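Local coordinates for protein NAD-dependent L-serine dehydrogenase (Pseudomonas aeruginosa, PDB 3OBB) that oxidises L-serine and methyl-L-serine with NAD(+) as a homotetrameric dehydrogenase, possibly in serine catabolism, and acts only weakly on beta-hydroxyisobutyrate, at residues I9-M14 and S37-L42; A16-N21 and L135-G140; S48-R51 and D55-Q58; S65-S70 and E74-D79; A25-N30 and F153-R158. All blocks are in the same frame, centred on the assembly; numbering follows the deposited sequence.

Contact 1 (I9-M14 and S37-L42); sequences IGLGHM and SAVDGL. With ACT (acetate ion), chain B; EDO (1,2-ethanediol), chain E.
L11 and A38 bring the two backbones to within 5.8 Å, CA to CA, where the loop that leaves strand 5-9 passes alongside helix 36-44. This loop is the dinucleotide-binding turn of a Rossmann fold: it carries G10 and G12 of a GxGxxG sequence and belongs to the NAD(+)-binding region. At G10 the chain takes a positive phi of 107°, a backbone shape that a side chain would strain.

The whole contact is apolar and rests on one side chain, that of L11, whose two methyls are divided between successive turns of the helix. Its CG lies anti to the carbonyl carbon (chi1 -49°), which brings its two methyls to V39 and L42. CD1 sits against the backbone at V39, 3.6 Å from V39 CA, and also meets V39 CG2. CD2 reaches the next turn, 3.8 Å from L42 CG, with the two leucine side chains crossing obliquely. Nearer the chain, A38 CB rests 3.4 Å from the carbonyl oxygen L11 O. A19 of helix 15-24 packs on both leucines, and D33 OD1 accepts a hydrogen bond from the amide of L11.

Just after G12, the loop binds two small molecules probably left from crystallisation. H13 N donates an almost straight bond to O2 of 1,2-ethanediol (2.9 Å, 178°), while H13 ND1, at the ring edge, donates to acetate OXT at 2.7 Å.

Contact 2 (A16-N21 and L135-G140); sequences APMATN and LTFMVG
Apolar contacts alone join M18, on helix 15-24, to L135 and F137 on strand 135-140. M18 is a selenomethionine, and its side chain spans from helix to strand, whose nearest CA atoms, those of M18 and L135, are 9.0 Å apart. The middle of the chain does the closest touching: M18 CG lies 3.7 Å from L135 CD1, and the selenium is only slightly farther from the same methyl. Here the two side chains run at about a right angle, and L135 CD1 is the one branch that touches, against CG and the selenium. Farther out, a bend at chi3 (61°) turns the terminal methyl to F137, where M18 CE approaches CE2 obliquely at 4.2 Å. M18 and F137 reach for each other from opposite directions. A130 of helix 127-132 and M156 of helix 143-156 add to the cover around M18.

The hydrogen bonds here do not join the two segments. A16 O accepts both T20 N, at 2.9 Å, and the hydroxyl T20 OG1, at 2.8 Å; the hydroxyl stands above the carbonyl plane, 45° out of it. N21 ND2 instead donates to A131 O, just beyond A130.

Helix 15-24 is the first helix of the Rossmann fold and part of the NAD(+)-binding region, and through M18 it packs on the antiparallel strand 135-140 that extends the parallel sheet in this dehydrogenase family.

Contact 3 (S48-R51 and D55-Q58); sequences SAAR and DAVQ
A50 and R51 run past the helical turn at D55 and A56, with the CA atoms of A50 and A56 5.1 Å apart and those of R51 and D55 5.7 Å apart. One carboxylate oxygen ties the two together: R51 N donates to D55 OD2 at 3.1 Å along a fairly straight path. The amide meets this oxygen from above the carboxylate plane, 37° out of it. D55 has its CG anti to the backbone N (chi1 179°), and this torsion points the carboxylate at the amide of R51.

The side chain of R51 slants across that of D55. Its aliphatic part does the touching, with R51 CB 3.7 Å from D55 CB and R51 CD 3.9 Å from D55 OD1. The guanidinium is turned 54° from the carboxylate plane, and R51 NE remains 5.0 Å from D55 OD1, too far for a salt bridge, although the opposite charges may still attract.

This is a tight strand-turn-helix connection at the margin of the Rossmann domain, where the short strand 48-49 forms one edge of the sheet within the chain and leads into helix 53-57. On the inner side A50 CB meets A56 CB at 3.6 Å, a methyl-to-methyl contact that continues inward, since A56 packs on A7 of strand 5-9 and A50 bonds through its backbone to V31. A49 turns to the other flank, where its methyl rests on V39 and V43 of helix 36-44.

Contact 4 (S65-S70 and E74-D79); sequences SMLPAS and EGLYLD
S65 OG is held by two groups: the phenol of Y77, which donates a short bond of 2.6 Å from OH to OG, and E95 OE1 on the neighbouring strand 92-95. The serine oxygen lies at the edge of the Y77 ring and in its plane, 3.3 Å from CE1. With chi1 of 45°, S65 OG stands between its own backbone N and carbonyl carbon. The two partners should fix the rotation of this buried hydroxyl, and the nearby glutamate may polarise it. V93 and E95 also touch the Y77 side chain.

Strand 62-65 and helix 70-78 are successive elements of the Rossmann fold, and the loop joining them contains P68, an NAD(+)-binding residue, next to L67, which probably also contacts NAD(+). L67 is directed toward the helix. Its CD1 meets L76 CD2 at 3.7 Å, the two side chains crossing at about a right angle.

A69 holds the N-cap position of the helix. One turn after S70, E74 CB lies 3.9 Å from S70 O, and the extended E74 chain carries its carboxylate to helix 101-112, where OE1 bonds to S103 OG and OE2 forms a salt bridge with K106 NZ.

Contact 5 (A25-N30 and F153-R158); sequences AGYLLN and FEAMGR
A25 and A155 face each other methyl to methyl, their CB atoms 3.7 Å apart, and the CA-CB bond of each is directed at the opposite segment. With nothing longer than a methyl at either position, the backbones come close, 6.1 Å between the two CA atoms. The Y27 ring joins from one side: A155 CB lies near the plane of the ring, at its edge, with Y27 CE1 the closest ring atom at 4.4 Å, a looser contact than that between the methyls. P151 and L152, earlier on helix 143-156, also touch the Y27 side chain, while the phenol OH makes a weak hydrogen bond with K4 NZ.

The contact joins the turn between helix 15-24 and strand 28-32 to the last turn of helix 143-156 in the Rossmann domain. Helix 15-24 ends in a Schellman motif at G26, whose phi of 103° is readily adopted by a residue without a side chain, and the chain then enters strand 28-32. Helix 143-156 likewise gives way at G157 to the chain leading into strand 159-164. A25 and A155 thus place the end of one helix beside the last turn of another, both on the same flank of the sheet. L22, one turn before G26 on helix 15-24, packs on both A155 and M156.

All five contacts lie in the N-terminal Rossmann domain and involve its mixed sheet, with strand order 3-2-1-4-5-6-7-8. Contacts 2 and 5 are the closest pair, their centres about 8 Å apart: helix 15-24 of contact 2 runs on into strand 28-32 of contact 5, and strand 135-140 into helix 143-156, and L135 bonds to R158 between them. Both span more than 110 residues, enclosing contacts 3 and 4 along the chain. Contact 1 crosses them in sequence and touches contacts 2, 3 and 4; its I9 O probably bonds to M66 N of contact 4, whose centre is about 16 Å away. Contact 3 adjoins contact 5 through neighbouring strands 48-49 and 28-32. Contacts 1 and 4 thus bring two NAD(+)-binding loops together.

Contact 1 (I9-M14 and S37-L42)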
# COMPACT_ATOMS: atom_id res chain seq x y z
N ILE A 9 -9.34 26.06 -28.57
CA ILE A 9 -8.83 26.74 -27.39
C ILE A 9 -7.84 25.80 -26.69
O ILE A 9 -8.19 24.69 -26.27
CB ILE A 9 -10.00 27.23 -26.47
CG1 ILE A 9 -10.82 28.31 -27.19
CG2 ILE A 9 -9.49 27.80 -25.16
CD1 ILE A 9 -12.19 27.85 -27.61
N GLY A 10 -6.58 26.23 -26.60
CA GLY A 10 -5.56 25.46 -25.91
C GLY A 10 -4.62 24.85 -26.93
O GLY A 10 -4.99 23.90 -27.63
N LEU A 11 -3.42 25.42 -27.03
CA LEU A 11 -2.40 24.97 -27.95
C LEU A 11 -1.12 24.50 -27.22
O LEU A 11 -0.00 24.86 -27.59
CB LEU A 11 -2.08 26.06 -28.98
CG LEU A 11 -3.25 26.74 -29.70
CD1 LEU A 11 -2.76 28.02 -30.39
CD2 LEU A 11 -3.91 25.80 -30.69
N GLY A 12 -1.30 23.66 -26.20
CA GLY A 12 -0.16 23.16 -25.48
C GLY A 12 0.39 21.93 -26.20
O GLY A 12 0.23 21.78 -27.42
N HIS A 13 1.02 21.07 -25.40
CA HIS A 13 1.70 19.86 -25.85
C HIS A 13 0.83 19.00 -26.78
O HIS A 13 1.30 18.49 -27.80
CB HIS A 13 2.04 19.02 -24.60
CG HIS A 13 3.28 18.21 -24.72
ND1 HIS A 13 3.37 16.91 -24.24
CD2 HIS A 13 4.49 18.50 -25.27
CE1 HIS A 13 4.59 16.44 -24.48
NE2 HIS A 13 5.29 17.39 -25.09
N MSE A 14 -0.43 18.85 -26.38
CA MSE A 14 -1.38 18.06 -27.11
C MSE A 14 -2.23 18.94 -28.04
O MSE A 14 -2.50 18.55 -29.19
CB MSE A 14 -2.25 17.31 -26.13
CG MSE A 14 -1.45 16.41 -25.17
SE MSE A 14 -0.68 14.92 -26.12
CE MSE A 14 -2.31 13.90 -26.42
N SER A 37 3.73 32.26 -28.76
CA SER A 37 4.50 31.41 -29.65
C SER A 37 3.69 30.15 -30.04
O SER A 37 3.74 29.72 -31.20
CB SER A 37 5.88 31.05 -29.03
OG SER A 37 5.77 30.23 -27.86
N ALA A 38 2.93 29.58 -29.08
CA ALA A 38 2.01 28.47 -29.40
C ALA A 38 0.98 28.89 -30.47
O ALA A 38 0.70 28.14 -31.42
CB ALA A 38 1.31 27.93 -28.13
N VAL A 39 0.43 30.10 -30.32
CA VAL A 39 -0.48 30.65 -31.30
C VAL A 39 0.24 30.84 -32.65
O VAL A 39 -0.29 30.46 -33.70
CB VAL A 39 -1.12 31.99 -30.79
CG1 VAL A 39 -1.88 32.69 -31.91
CG2 VAL A 39 -2.04 31.76 -29.60
N ASP A 40 1.44 31.43 -32.63
CA ASP A 40 2.17 31.72 -33.88
C ASP A 40 2.48 30.47 -34.68
O ASP A 40 2.44 30.48 -35.90
CB ASP A 40 3.48 32.46 -33.61
CG ASP A 40 3.27 33.81 -32.99
OD1 ASP A 40 2.25 34.51 -33.27
OD2 ASP A 40 4.18 34.19 -32.22
N GLY A 41 2.78 29.39 -33.97
CA GLY A 41 2.99 28.07 -34.58
C GLY A 41 1.80 27.63 -35.42
O GLY A 41 1.94 27.15 -36.53
N LEU A 42 0.60 27.82 -34.87
CA LEU A 42 -0.62 27.47 -35.57
C LEU A 42 -0.90 28.44 -36.68
O LEU A 42 -1.34 28.02 -37.73
CB LEU A 42 -1.82 27.37 -34.60
CG LEU A 42 -2.25 25.98 -34.12
CD1 LEU A 42 -2.84 25.18 -35.28
CD2 LEU A 42 -1.07 25.23 -33.47
C ACT B . 0.93 14.80 -22.59
O ACT B . 1.87 13.97 -22.72
OXT ACT B . 1.23 16.01 -22.78
CH3 ACT B . -0.46 14.37 -22.23
C1 EDO E . 2.58 23.55 -22.35
O1 EDO E . 3.41 23.09 -23.43
C2 EDO E . 1.85 22.38 -21.66
O2 EDO E . 0.99 21.65 -22.55

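Contact 2 (A16-N21 and L135-G140)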
# COMPACT_ATOMS: atom_id res chain seq x y z
N ALA A 16 -1.64 21.85 -29.64
CA ALA A 16 -1.00 22.31 -30.88
C ALA A 16 -1.05 21.27 -32.02
O ALA A 16 -1.58 21.57 -33.09
CB ALA A 16 0.44 22.81 -30.64
N PRO A 17 -0.50 20.06 -31.80
CA PRO A 17 -0.54 19.11 -32.92
C PRO A 17 -1.95 18.63 -33.29
O PRO A 17 -2.20 18.35 -34.45
CB PRO A 17 0.34 17.92 -32.45
CG PRO A 17 0.37 18.02 -30.97
CD PRO A 17 0.19 19.50 -30.62
N MSE A 18 -2.85 18.55 -32.31
CA MSE A 18 -4.25 18.21 -32.59
C MSE A 18 -4.89 19.27 -33.50
O MSE A 18 -5.55 18.92 -34.46
CB MSE A 18 -5.08 18.06 -31.30
CG MSE A 18 -4.63 16.92 -30.40
SE MSE A 18 -5.49 17.02 -28.64
CE MSE A 18 -7.34 16.84 -29.28
N ALA A 19 -4.68 20.55 -33.19
CA ALA A 19 -5.25 21.64 -33.99
C ALA A 19 -4.57 21.71 -35.35
O ALA A 19 -5.22 21.97 -36.36
CB ALA A 19 -5.15 22.97 -33.26
N THR A 20 -3.27 21.42 -35.38
CA THR A 20 -2.54 21.36 -36.65
C THR A 20 -3.08 20.26 -37.53
O THR A 20 -3.21 20.47 -38.74
CB THR A 20 -1.02 21.16 -36.43
OG1 THR A 20 -0.55 22.23 -35.60
CG2 THR A 20 -0.24 21.16 -37.76
N ASN A 21 -3.39 19.10 -36.94
CA ASN A 21 -4.00 18.03 -37.72
C ASN A 21 -5.35 18.35 -38.34
O ASN A 21 -5.63 17.93 -39.48
CB ASN A 21 -4.08 16.72 -36.93
CG ASN A 21 -2.78 16.02 -36.93
OD1 ASN A 21 -2.13 15.95 -37.97
ND2 ASN A 21 -2.35 15.56 -35.76
N LEU A 135 -4.43 9.36 -32.07
CA LEU A 135 -4.94 9.43 -30.71
C LEU A 135 -6.16 8.54 -30.50
O LEU A 135 -6.94 8.32 -31.41
CB LEU A 135 -5.35 10.88 -30.39
CG LEU A 135 -4.25 11.91 -30.24
CD1 LEU A 135 -4.90 13.29 -30.02
CD2 LEU A 135 -3.32 11.52 -29.08
N THR A 136 -6.35 8.04 -29.31
CA THR A 136 -7.68 7.47 -29.03
C THR A 136 -8.54 8.48 -28.29
O THR A 136 -8.06 9.21 -27.44
CB THR A 136 -7.68 5.99 -28.47
OG1 THR A 136 -8.58 5.84 -27.33
CG2 THR A 136 -6.32 5.52 -28.17
N PHE A 137 -9.79 8.56 -28.69
CA PHE A 137 -10.71 9.40 -28.00
C PHE A 137 -11.61 8.53 -27.19
O PHE A 137 -12.04 7.47 -27.66
CB PHE A 137 -11.52 10.23 -28.99
CG PHE A 137 -10.73 11.30 -29.66
CD1 PHE A 137 -10.03 11.03 -30.84
CD2 PHE A 137 -10.67 12.59 -29.12
CE1 PHE A 137 -9.31 12.02 -31.50
CE2 PHE A 137 -9.95 13.60 -29.75
CZ PHE A 137 -9.27 13.32 -30.96
N MSE A 138 -11.92 8.99 -25.99
CA MSE A 138 -12.87 8.31 -25.11
C MSE A 138 -14.00 9.28 -24.82
O MSE A 138 -13.83 10.31 -24.17
CB MSE A 138 -12.19 7.85 -23.83
CG MSE A 138 -11.03 6.92 -24.09
SE MSE A 138 -10.04 6.53 -22.47
CE MSE A 138 -8.64 5.40 -23.21
N VAL A 139 -15.18 8.94 -25.32
CA VAL A 139 -16.21 9.94 -25.55
C VAL A 139 -17.44 9.68 -24.70
O VAL A 139 -18.01 8.59 -24.77
CB VAL A 139 -16.59 9.94 -27.04
CG1 VAL A 139 -17.72 10.90 -27.33
CG2 VAL A 139 -15.36 10.29 -27.88
N GLY A 140 -17.84 10.66 -23.90
CA GLY A 140 -19.13 10.64 -23.24
C GLY A 140 -20.09 11.65 -23.86
O GLY A 140 -19.66 12.72 -24.30

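Contact 3 (S48-R51 and D55-Q58)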
# COMPACT_ATOMS: atom_id res chain seq x y z
N SER A 48 -6.03 31.13 -38.28
CA SER A 48 -6.17 32.53 -37.91
C SER A 48 -6.10 32.63 -36.39
O SER A 48 -6.56 31.72 -35.68
CB SER A 48 -7.49 33.16 -38.43
OG SER A 48 -8.01 32.44 -39.54
N ALA A 49 -5.51 33.71 -35.90
CA ALA A 49 -5.37 33.93 -34.47
C ALA A 49 -6.59 34.68 -33.98
O ALA A 49 -7.06 35.63 -34.59
CB ALA A 49 -4.11 34.72 -34.15
N ALA A 50 -7.12 34.23 -32.86
CA ALA A 50 -8.24 34.94 -32.26
C ALA A 50 -7.69 35.78 -31.12
O ALA A 50 -6.62 35.49 -30.59
CB ALA A 50 -9.27 33.95 -31.76
N ARG A 51 -8.43 36.81 -30.75
CA ARG A 51 -8.12 37.71 -29.64
C ARG A 51 -8.18 37.04 -28.28
O ARG A 51 -7.51 37.46 -27.33
CB ARG A 51 -9.16 38.81 -29.62
CG ARG A 51 -8.88 39.98 -30.52
CD ARG A 51 -10.20 40.63 -30.90
NE ARG A 51 -10.17 42.08 -30.87
CZ ARG A 51 -9.35 42.84 -31.60
NH1 ARG A 51 -8.45 42.27 -32.40
NH2 ARG A 51 -9.43 44.18 -31.52
N ASP A 55 -13.62 35.51 -28.29
CA ASP A 55 -13.54 35.97 -29.69
C ASP A 55 -13.54 34.83 -30.71
O ASP A 55 -14.17 34.95 -31.79
CB ASP A 55 -12.32 36.87 -29.91
CG ASP A 55 -12.19 37.35 -31.36
OD1 ASP A 55 -13.05 38.14 -31.83
OD2 ASP A 55 -11.22 36.92 -32.05
N ALA A 56 -12.84 33.73 -30.34
CA ALA A 56 -12.60 32.57 -31.21
C ALA A 56 -13.89 31.87 -31.62
O ALA A 56 -14.18 31.71 -32.84
CB ALA A 56 -11.67 31.58 -30.51
N VAL A 57 -14.67 31.48 -30.58
CA VAL A 57 -15.97 30.82 -30.77
C VAL A 57 -16.99 31.70 -31.52
O VAL A 57 -18.00 31.20 -31.99
CB VAL A 57 -16.57 30.35 -29.40
CG1 VAL A 57 -15.48 29.73 -28.51
CG2 VAL A 57 -17.28 31.51 -28.68
N GLN A 58 -16.71 33.00 -31.65
CA GLN A 58 -17.66 33.92 -32.27
C GLN A 58 -17.78 33.86 -33.81
O GLN A 58 -18.14 34.85 -34.43
CB GLN A 58 -17.46 35.36 -31.77
CG GLN A 58 -17.86 35.61 -30.29
CD GLN A 58 -19.34 35.39 -29.98
OE1 GLN A 58 -20.14 36.34 -29.97
NE2 GLN A 58 -19.72 34.13 -29.71

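Contact 4 (S65-S70 and E74-D79)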
# COMPACT_ATOMS: atom_id res chain seq x y z
N SER A 65 -11.85 22.40 -27.01
CA SER A 65 -10.84 22.84 -26.05
C SER A 65 -9.88 21.70 -25.69
O SER A 65 -10.21 20.51 -25.83
CB SER A 65 -11.44 23.52 -24.81
OG SER A 65 -12.55 22.83 -24.26
N MSE A 66 -8.68 22.08 -25.24
CA MSE A 66 -7.66 21.14 -24.79
C MSE A 66 -6.72 21.93 -23.90
O MSE A 66 -5.76 22.54 -24.36
CB MSE A 66 -6.96 20.51 -26.01
CG MSE A 66 -5.71 19.68 -25.73
SE MSE A 66 -5.80 18.46 -24.24
CE MSE A 66 -4.72 19.43 -23.00
N LEU A 67 -7.01 21.95 -22.60
CA LEU A 67 -6.27 22.76 -21.64
C LEU A 67 -5.63 21.91 -20.53
O LEU A 67 -6.08 20.78 -20.26
CB LEU A 67 -7.19 23.83 -21.02
CG LEU A 67 -7.92 24.80 -21.95
CD1 LEU A 67 -9.06 25.50 -21.23
CD2 LEU A 67 -6.97 25.82 -22.56
N PRO A 68 -4.58 22.43 -19.87
CA PRO A 68 -3.88 21.63 -18.86
C PRO A 68 -4.59 21.42 -17.49
O PRO A 68 -4.41 20.34 -16.89
CB PRO A 68 -2.53 22.35 -18.71
CG PRO A 68 -2.54 23.45 -19.76
CD PRO A 68 -3.94 23.75 -20.02
N ALA A 69 -5.38 22.39 -17.00
CA ALA A 69 -5.97 22.25 -15.65
C ALA A 69 -7.49 21.99 -15.56
O ALA A 69 -8.30 22.61 -16.26
CB ALA A 69 -5.56 23.43 -14.76
N SER A 70 -7.85 21.07 -14.66
CA SER A 70 -9.25 20.68 -14.34
C SER A 70 -10.15 21.87 -13.86
O SER A 70 -11.33 21.98 -14.26
CB SER A 70 -9.26 19.48 -13.34
OG SER A 70 -10.54 18.84 -13.19
N GLU A 74 -13.27 24.47 -16.19
CA GLU A 74 -14.62 24.61 -15.69
C GLU A 74 -14.90 26.08 -15.47
O GLU A 74 -15.90 26.59 -15.93
CB GLU A 74 -14.75 23.82 -14.40
CG GLU A 74 -16.14 23.42 -14.04
CD GLU A 74 -16.20 22.96 -12.62
OE1 GLU A 74 -15.92 21.78 -12.36
OE2 GLU A 74 -16.50 23.80 -11.75
N GLY A 75 -13.97 26.76 -14.81
CA GLY A 75 -13.99 28.22 -14.66
C GLY A 75 -14.07 28.99 -15.97
O GLY A 75 -14.64 30.07 -16.01
N LEU A 76 -13.49 28.44 -17.04
CA LEU A 76 -13.56 29.05 -18.37
C LEU A 76 -14.97 28.97 -18.96
O LEU A 76 -15.50 29.97 -19.43
CB LEU A 76 -12.58 28.39 -19.33
CG LEU A 76 -12.57 28.88 -20.78
CD1 LEU A 76 -11.80 30.18 -20.88
CD2 LEU A 76 -11.95 27.84 -21.70
N TYR A 77 -15.56 27.78 -18.93
CA TYR A 77 -16.85 27.52 -19.57
C TYR A 77 -18.07 27.97 -18.78
O TYR A 77 -19.11 28.23 -19.37
CB TYR A 77 -17.02 26.03 -19.84
CG TYR A 77 -16.43 25.52 -21.12
CD1 TYR A 77 -15.21 24.85 -21.12
CD2 TYR A 77 -17.10 25.68 -22.34
CE1 TYR A 77 -14.66 24.37 -22.29
CE2 TYR A 77 -16.56 25.20 -23.51
CZ TYR A 77 -15.33 24.54 -23.48
OH TYR A 77 -14.76 24.06 -24.64
N LEU A 78 -17.94 28.04 -17.45
CA LEU A 78 -19.09 28.10 -16.55
C LEU A 78 -19.34 29.43 -15.82
O LEU A 78 -20.48 29.73 -15.44
CB LEU A 78 -18.99 26.98 -15.50
CG LEU A 78 -19.31 25.54 -15.91
CD1 LEU A 78 -19.43 24.63 -14.70
CD2 LEU A 78 -20.61 25.50 -16.68
N ASP A 79 -18.28 30.22 -15.65
CA ASP A 79 -18.28 31.32 -14.67
C ASP A 79 -19.33 32.43 -14.78
O ASP A 79 -19.36 33.30 -13.90
CB ASP A 79 -16.88 31.94 -14.56
CG ASP A 79 -15.97 31.16 -13.61
OD1 ASP A 79 -16.32 30.03 -13.22
OD2 ASP A 79 -14.89 31.70 -13.25

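Contact 5 (A25-N30 and F153-R158)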
# COMPACT_ATOMS: atom_id res chain seq x y z
N ALA A 25 -6.25 18.36 -42.34
CA ALA A 25 -7.54 17.81 -42.80
C ALA A 25 -8.40 18.82 -43.60
O ALA A 25 -9.37 18.44 -44.21
CB ALA A 25 -8.32 17.27 -41.64
N GLY A 26 -8.06 20.11 -43.57
CA GLY A 26 -8.74 21.09 -44.39
C GLY A 26 -9.76 21.96 -43.67
O GLY A 26 -10.47 22.72 -44.31
N TYR A 27 -9.85 21.85 -42.35
CA TYR A 27 -10.72 22.76 -41.61
C TYR A 27 -10.11 24.15 -41.50
O TYR A 27 -8.89 24.32 -41.60
CB TYR A 27 -11.04 22.19 -40.23
CG TYR A 27 -11.80 20.90 -40.32
CD1 TYR A 27 -11.13 19.67 -40.23
CD2 TYR A 27 -13.18 20.90 -40.53
CE1 TYR A 27 -11.83 18.47 -40.35
CE2 TYR A 27 -13.88 19.71 -40.63
CZ TYR A 27 -13.20 18.51 -40.55
OH TYR A 27 -13.91 17.35 -40.67
N LEU A 28 -10.98 25.15 -41.31
CA LEU A 28 -10.57 26.51 -40.97
C LEU A 28 -10.59 26.65 -39.46
O LEU A 28 -11.60 26.34 -38.81
CB LEU A 28 -11.53 27.54 -41.60
CG LEU A 28 -11.88 27.32 -43.06
CD1 LEU A 28 -12.80 28.41 -43.54
CD2 LEU A 28 -10.63 27.27 -43.91
N LEU A 29 -9.48 27.11 -38.89
CA LEU A 29 -9.43 27.24 -37.44
C LEU A 29 -9.16 28.67 -37.04
O LEU A 29 -8.29 29.32 -37.62
CB LEU A 29 -8.34 26.34 -36.82
CG LEU A 29 -8.18 24.81 -37.00
CD1 LEU A 29 -7.65 24.23 -35.71
CD2 LEU A 29 -9.41 24.04 -37.40
N ASN A 30 -9.90 29.15 -36.04
CA ASN A 30 -9.48 30.28 -35.22
C ASN A 30 -8.93 29.70 -33.95
O ASN A 30 -9.58 28.88 -33.32
CB ASN A 30 -10.64 31.21 -34.88
CG ASN A 30 -11.46 31.60 -36.08
OD1 ASN A 30 -12.69 31.42 -36.10
ND2 ASN A 30 -10.79 32.10 -37.12
N PHE A 153 -12.88 13.80 -35.07
CA PHE A 153 -12.14 12.79 -34.31
C PHE A 153 -11.29 11.95 -35.23
O PHE A 153 -10.16 11.63 -34.89
CB PHE A 153 -13.12 11.86 -33.59
CG PHE A 153 -13.83 12.49 -32.44
CD1 PHE A 153 -15.16 12.18 -32.19
CD2 PHE A 153 -13.18 13.39 -31.60
CE1 PHE A 153 -15.84 12.74 -31.10
CE2 PHE A 153 -13.85 13.96 -30.53
CZ PHE A 153 -15.19 13.63 -30.27
N GLU A 154 -11.84 11.59 -36.38
CA GLU A 154 -11.09 10.88 -37.42
C GLU A 154 -9.92 11.67 -38.00
O GLU A 154 -8.94 11.08 -38.45
CB GLU A 154 -12.03 10.42 -38.52
CG GLU A 154 -13.10 9.49 -38.00
CD GLU A 154 -13.87 8.81 -39.09
OE1 GLU A 154 -13.72 9.22 -40.26
OE2 GLU A 154 -14.61 7.86 -38.78
N ALA A 155 -9.99 12.98 -37.95
CA ALA A 155 -8.88 13.80 -38.40
C ALA A 155 -7.76 13.85 -37.36
O ALA A 155 -6.57 13.93 -37.71
CB ALA A 155 -9.38 15.20 -38.71
N MSE A 156 -8.13 13.84 -36.08
CA MSE A 156 -7.14 13.97 -35.00
C MSE A 156 -6.68 12.64 -34.40
O MSE A 156 -5.69 12.60 -33.66
CB MSE A 156 -7.67 14.86 -33.87
CG MSE A 156 -7.76 16.36 -34.20
SE MSE A 156 -8.70 17.28 -32.71
CE MSE A 156 -10.48 16.49 -32.89
N GLY A 157 -7.38 11.56 -34.74
CA GLY A 157 -7.22 10.32 -33.99
C GLY A 157 -7.55 9.07 -34.77
O GLY A 157 -7.82 9.13 -35.97
N ARG A 158 -7.49 7.92 -34.09
CA ARG A 158 -7.71 6.64 -34.74
C ARG A 158 -8.79 5.83 -34.05
O ARG A 158 -9.85 5.64 -34.63
CB ARG A 158 -6.40 5.88 -34.94
CG ARG A 158 -6.59 4.42 -35.41
CD ARG A 158 -5.42 3.94 -36.28
NE ARG A 158 -4.19 3.72 -35.52
CZ ARG A 158 -2.96 3.78 -36.05
NH1 ARG A 158 -1.90 3.58 -35.27
NH2 ARG A 158 -2.79 4.04 -37.34